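Local coordinates for CBS domain protein (Bacillus anthracis, PDB 3LQN) that is of unknown function but carries two CBS domains, a fold that in many relatives binds adenosine nucleotides and has a regulatory role, at residues Phe12-Met21 against Leu100-Ala109. Residues are numbered along the deposited sequence; the frame is centred on the assembly and turned at random. Where two conformers were deposited one is given.
Sequences FQQIFVKDLM and LKLEDSFAKA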
loop_
_atom_site.group_PDB
_atom_site.type_symbol
_atom_site.label_atom_id
_atom_site.label_comp_id
_atom_site.label_asym_id
_atom_site.label_seq_id
_atom_site.Cartn_x
_atom_site.Cartn_y
_atom_site.Cartn_z
ATOM N N PHE A 12 -5.669 -6.358 -25.135
ATOM C CA PHE A 12 -5.246 -7.143 -23.971
ATOM C C PHE A 12 -4.018 -7.998 -24.234
ATOM O O PHE A 12 -3.108 -8.073 -23.414
ATOM C CB PHE A 12 -6.373 -8.036 -23.466
ATOM C CG PHE A 12 -7.034 -7.521 -22.231
ATOM C CD1 PHE A 12 -6.595 -6.354 -21.642
ATOM C CD2 PHE A 12 -8.093 -8.199 -21.661
ATOM C CE1 PHE A 12 -7.193 -5.869 -20.521
ATOM C CE2 PHE A 12 -8.697 -7.715 -20.526
ATOM C CZ PHE A 12 -8.246 -6.549 -19.956
ATOM N N GLN A 13 -4.006 -8.651 -25.389
ATOM C CA GLN A 13 -2.913 -9.561 -25.764
ATOM C C GLN A 13 -1.683 -8.830 -26.327
ATOM O O GLN A 13 -0.612 -9.425 -26.471
ATOM C CB GLN A 13 -3.425 -10.604 -26.774
ATOM C CG GLN A 13 -3.145 -12.079 -26.423
ATOM C CD GLN A 13 -1.890 -12.660 -27.099
ATOM O OE1 GLN A 13 -0.750 -12.253 -26.813
ATOM N NE2 GLN A 13 -2.099 -13.637 -27.975
ATOM N N GLN A 14 -1.837 -7.546 -26.645
ATOM C CA GLN A 14 -0.675 -6.739 -27.036
ATOM C C GLN A 14 -0.181 -5.748 -25.983
ATOM O O GLN A 14 0.671 -4.901 -26.264
ATOM C CB GLN A 14 -0.951 -6.067 -28.377
ATOM C CG GLN A 14 -0.961 -7.083 -29.510
ATOM C CD GLN A 14 -1.440 -6.477 -30.792
ATOM O OE1 GLN A 14 -1.227 -5.290 -31.030
ATOM N NE2 GLN A 14 -2.122 -7.274 -31.621
ATOM N N ILE A 15 -0.688 -5.885 -24.761
ATOM C CA ILE A 15 -0.192 -5.099 -23.661
ATOM C C ILE A 15 0.608 -6.039 -22.790
ATOM O O ILE A 15 0.108 -7.068 -22.329
ATOM C CB ILE A 15 -1.321 -4.408 -22.866
ATOM C CG1 ILE A 15 -2.010 -3.369 -23.755
ATOM C CG2 ILE A 15 -0.773 -3.746 -21.640
ATOM C CD1 ILE A 15 -3.421 -3.021 -23.260
ATOM N N PHE A 16 1.870 -5.695 -22.639
ATOM C CA PHE A 16 2.802 -6.505 -21.896
ATOM C C PHE A 16 3.177 -5.762 -20.641
ATOM O O PHE A 16 2.886 -4.573 -20.495
ATOM C CB PHE A 16 4.071 -6.677 -22.681
ATOM C CG PHE A 16 3.917 -7.464 -23.952
ATOM C CD1 PHE A 16 2.918 -8.373 -24.119
ATOM C CD2 PHE A 16 4.849 -7.323 -24.963
ATOM C CE1 PHE A 16 2.822 -9.117 -25.353
ATOM C CE2 PHE A 16 4.755 -8.055 -26.142
ATOM C CZ PHE A 16 3.733 -8.943 -26.312
ATOM N N VAL A 17 3.893 -6.465 -19.779
ATOM C CA VAL A 17 4.413 -5.886 -18.541
ATOM C C VAL A 17 5.191 -4.574 -18.786
ATOM O O VAL A 17 4.946 -3.544 -18.123
ATOM C CB VAL A 17 5.261 -6.916 -17.756
ATOM C CG1 VAL A 17 6.084 -6.226 -16.688
ATOM C CG2 VAL A 17 4.365 -7.886 -17.039
ATOM N N LYS A 18 6.021 -4.569 -19.824
ATOM C CA LYS A 18 6.823 -3.396 -20.142
ATOM C C LYS A 18 6.020 -2.164 -20.505
ATOM O O LYS A 18 6.496 -1.054 -20.363
ATOM C CB LYS A 18 7.887 -3.758 -21.213
ATOM C CG LYS A 18 7.761 -3.164 -22.664
ATOM C CD LYS A 18 6.542 -3.566 -23.415
ATOM C CE LYS A 18 6.720 -3.434 -24.957
ATOM N NZ LYS A 18 6.525 -2.106 -25.643
ATOM N N ASP A 19 4.792 -2.360 -20.985
ATOM C CA ASP A 19 3.924 -1.246 -21.380
ATOM C C ASP A 19 3.217 -0.572 -20.203
ATOM O O ASP A 19 2.787 0.578 -20.307
ATOM C CB ASP A 19 2.852 -1.718 -22.347
ATOM C CG ASP A 19 3.440 -2.237 -23.666
ATOM O OD1 ASP A 19 4.149 -1.486 -24.345
ATOM O OD2 ASP A 19 3.176 -3.401 -23.986
ATOM N N LEU A 20 3.085 -1.316 -19.114
ATOM C CA LEU A 20 2.343 -0.873 -17.938
ATOM C C LEU A 20 3.300 -0.435 -16.812
ATOM O O LEU A 20 2.901 0.257 -15.862
ATOM C CB LEU A 20 1.520 -2.040 -17.363
ATOM C CG LEU A 20 0.322 -2.636 -18.135
ATOM C CD1 LEU A 20 -0.279 -3.836 -17.428
ATOM C CD2 LEU A 20 -0.741 -1.607 -18.343
ATOM N N MET A 21 4.544 -0.871 -16.882
ATOM C CA MET A 21 5.409 -0.715 -15.709
ATOM C C MET A 21 5.884 0.715 -15.548
ATOM O O MET A 21 5.906 1.508 -16.500
ATOM C CB MET A 21 6.604 -1.674 -15.759
ATOM C CG MET A 21 7.612 -1.274 -16.838
ATOM S SD MET A 21 8.997 -2.382 -16.894
ATOM C CE MET A 21 9.952 -1.397 -18.038
ATOM N N LEU A 100 8.049 -10.347 -12.807
ATOM C CA LEU A 100 7.568 -10.619 -14.161
ATOM C C LEU A 100 8.647 -10.176 -15.142
ATOM O O LEU A 100 9.436 -9.322 -14.832
ATOM C CB LEU A 100 6.270 -9.885 -14.447
ATOM C CG LEU A 100 5.111 -10.467 -13.625
ATOM C CD1 LEU A 100 3.886 -9.700 -13.904
ATOM C CD2 LEU A 100 4.871 -11.937 -13.946
ATOM N N LYS A 101 8.662 -10.795 -16.315
ATOM C CA LYS A 101 9.543 -10.370 -17.421
ATOM C C LYS A 101 8.850 -9.254 -18.204
ATOM O O LYS A 101 7.618 -9.121 -18.185
ATOM C CB LYS A 101 9.731 -11.542 -18.387
ATOM C CG LYS A 101 10.216 -12.833 -17.772
ATOM C CD LYS A 101 11.071 -13.573 -18.797
ATOM C CE LYS A 101 12.307 -12.747 -19.141
ATOM N NZ LYS A 101 12.791 -12.895 -20.556
ATOM N N LEU A 102 9.641 -8.469 -18.905
ATOM C CA LEU A 102 9.113 -7.380 -19.714
ATOM C C LEU A 102 8.036 -7.838 -20.676
ATOM O O LEU A 102 7.114 -7.088 -20.952
ATOM C CB LEU A 102 10.260 -6.803 -20.556
ATOM C CG LEU A 102 11.435 -6.186 -19.830
ATOM C CD1 LEU A 102 12.629 -6.131 -20.788
ATOM C CD2 LEU A 102 11.034 -4.794 -19.343
ATOM N N GLU A 103 8.194 -9.048 -21.227
ATOM C CA GLU A 103 7.255 -9.548 -22.219
ATOM C C GLU A 103 6.095 -10.338 -21.642
ATOM O O GLU A 103 5.246 -10.814 -22.394
ATOM C CB GLU A 103 7.959 -10.358 -23.330
ATOM C CG GLU A 103 8.607 -11.639 -22.859
ATOM C CD GLU A 103 10.059 -11.431 -22.497
ATOM O OE1 GLU A 103 10.369 -10.420 -21.840
ATOM O OE2 GLU A 103 10.902 -12.269 -22.882
ATOM N N ASP A 104 6.011 -10.467 -20.313
ATOM C CA ASP A 104 4.851 -11.180 -19.747
ATOM C C ASP A 104 3.514 -10.478 -20.051
ATOM O O ASP A 104 3.457 -9.251 -20.185
ATOM C CB ASP A 104 5.002 -11.379 -18.221
ATOM C CG ASP A 104 5.780 -12.646 -17.870
ATOM O OD1 ASP A 104 5.741 -13.622 -18.660
ATOM O OD2 ASP A 104 6.403 -12.676 -16.793
ATOM N N SER A 105 2.441 -11.268 -20.112
ATOM C CA SER A 105 1.131 -10.781 -20.511
ATOM C C SER A 105 0.383 -9.954 -19.466
ATOM O O SER A 105 0.613 -10.045 -18.231
ATOM C CB SER A 105 0.252 -11.964 -20.937
ATOM O OG SER A 105 -0.185 -12.685 -19.790
ATOM N N PHE A 106 -0.566 -9.160 -19.961
ATOM C CA PHE A 106 -1.445 -8.429 -19.060
ATOM C C PHE A 106 -2.204 -9.401 -18.132
ATOM O O PHE A 106 -2.334 -9.173 -16.940
ATOM C CB PHE A 106 -2.429 -7.572 -19.849
ATOM C CG PHE A 106 -3.447 -6.913 -18.970
ATOM C CD1 PHE A 106 -3.155 -5.717 -18.344
ATOM C CD2 PHE A 106 -4.665 -7.532 -18.710
ATOM C CE1 PHE A 106 -4.069 -5.129 -17.506
ATOM C CE2 PHE A 106 -5.592 -6.946 -17.885
ATOM C CZ PHE A 106 -5.295 -5.741 -17.276
ATOM N N ALA A 107 -2.683 -10.499 -18.696
ATOM C CA ALA A 107 -3.362 -11.521 -17.930
ATOM C C ALA A 107 -2.526 -12.002 -16.742
ATOM O O ALA A 107 -3.044 -12.182 -15.635
ATOM C CB ALA A 107 -3.699 -12.696 -18.835
ATOM N N LYS A 108 -1.246 -12.240 -16.989
ATOM C CA LYS A 108 -0.356 -12.761 -15.956
ATOM C C LYS A 108 -0.142 -11.731 -14.847
ATOM O O LYS A 108 -0.123 -12.069 -13.645
ATOM C CB LYS A 108 0.966 -13.169 -16.585
ATOM C CG LYS A 108 1.949 -13.838 -15.630
ATOM C CD LYS A 108 3.068 -14.491 -16.424
ATOM C CE LYS A 108 3.925 -15.407 -15.562
ATOM N NZ LYS A 108 4.693 -16.378 -16.411
ATOM N N ALA A 109 -0.025 -10.470 -15.244
ATOM C CA ALA A 109 0.149 -9.382 -14.270
ATOM C C ALA A 109 -1.108 -9.168 -13.453
ATOM O O ALA A 109 -1.045 -9.071 -12.236
ATOM C CB ALA A 109 0.538 -8.082 -14.965
HETATM O O HOH W 1 -3.051 -10.831 -21.580
#
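Val17 N donates to Asp104 O at 2.8 Å, and Lys18 N donates to Leu102 O at 3.0 Å. Through these two bonds the N-terminal arm docks on the strand-turn-helix connection of the C-terminal CBS motif, within the paired CBS fold. The arm leads into strand 22-23, which shares a sheet with strand 99-101. Phe16 N donates to Asp19 OD2, on the anti lone pair, which ties the arm's own turn. A single backbone bridge pairs Phe16 with Ser105, and Phe106 N adds a weak bond to Ile15 O.

The Val17 side chain is buried and points toward segment 100-109. Its CB sits 3.3 Å from Lys101 O. CG2, anti to the carbonyl carbon, reaches Leu100 CD1 at 3.7 Å and also packs on the CB of Asp104. Leu132 of strand 128-133 and Ala121 of strand 118-122 touch Val17 too. Met21 CE meets Leu102 CD2 at the far end of the segment.

At the other end, an anti chi1 (174°) sets the Phe106 ring beside Leu20, whose CD1 comes to the ring edge, 3.6 Å from Phe106 CD1. In the conformer of Phe12 given here, one of two, its ring makes an offset stack with little overlap over a face of Phe106. Leu140 of helix 134-144 touches Phe106.

Further out, the acceptor loop is a type I turn from Lys101 to Asp104. Asp104 OD2 accepts from Lys101 N, which lies 50° out of the carboxylate plane, and so braces the turn. Ser105 N-caps the next helix, with its OG accepting from Lys108 N at 3.0 Å.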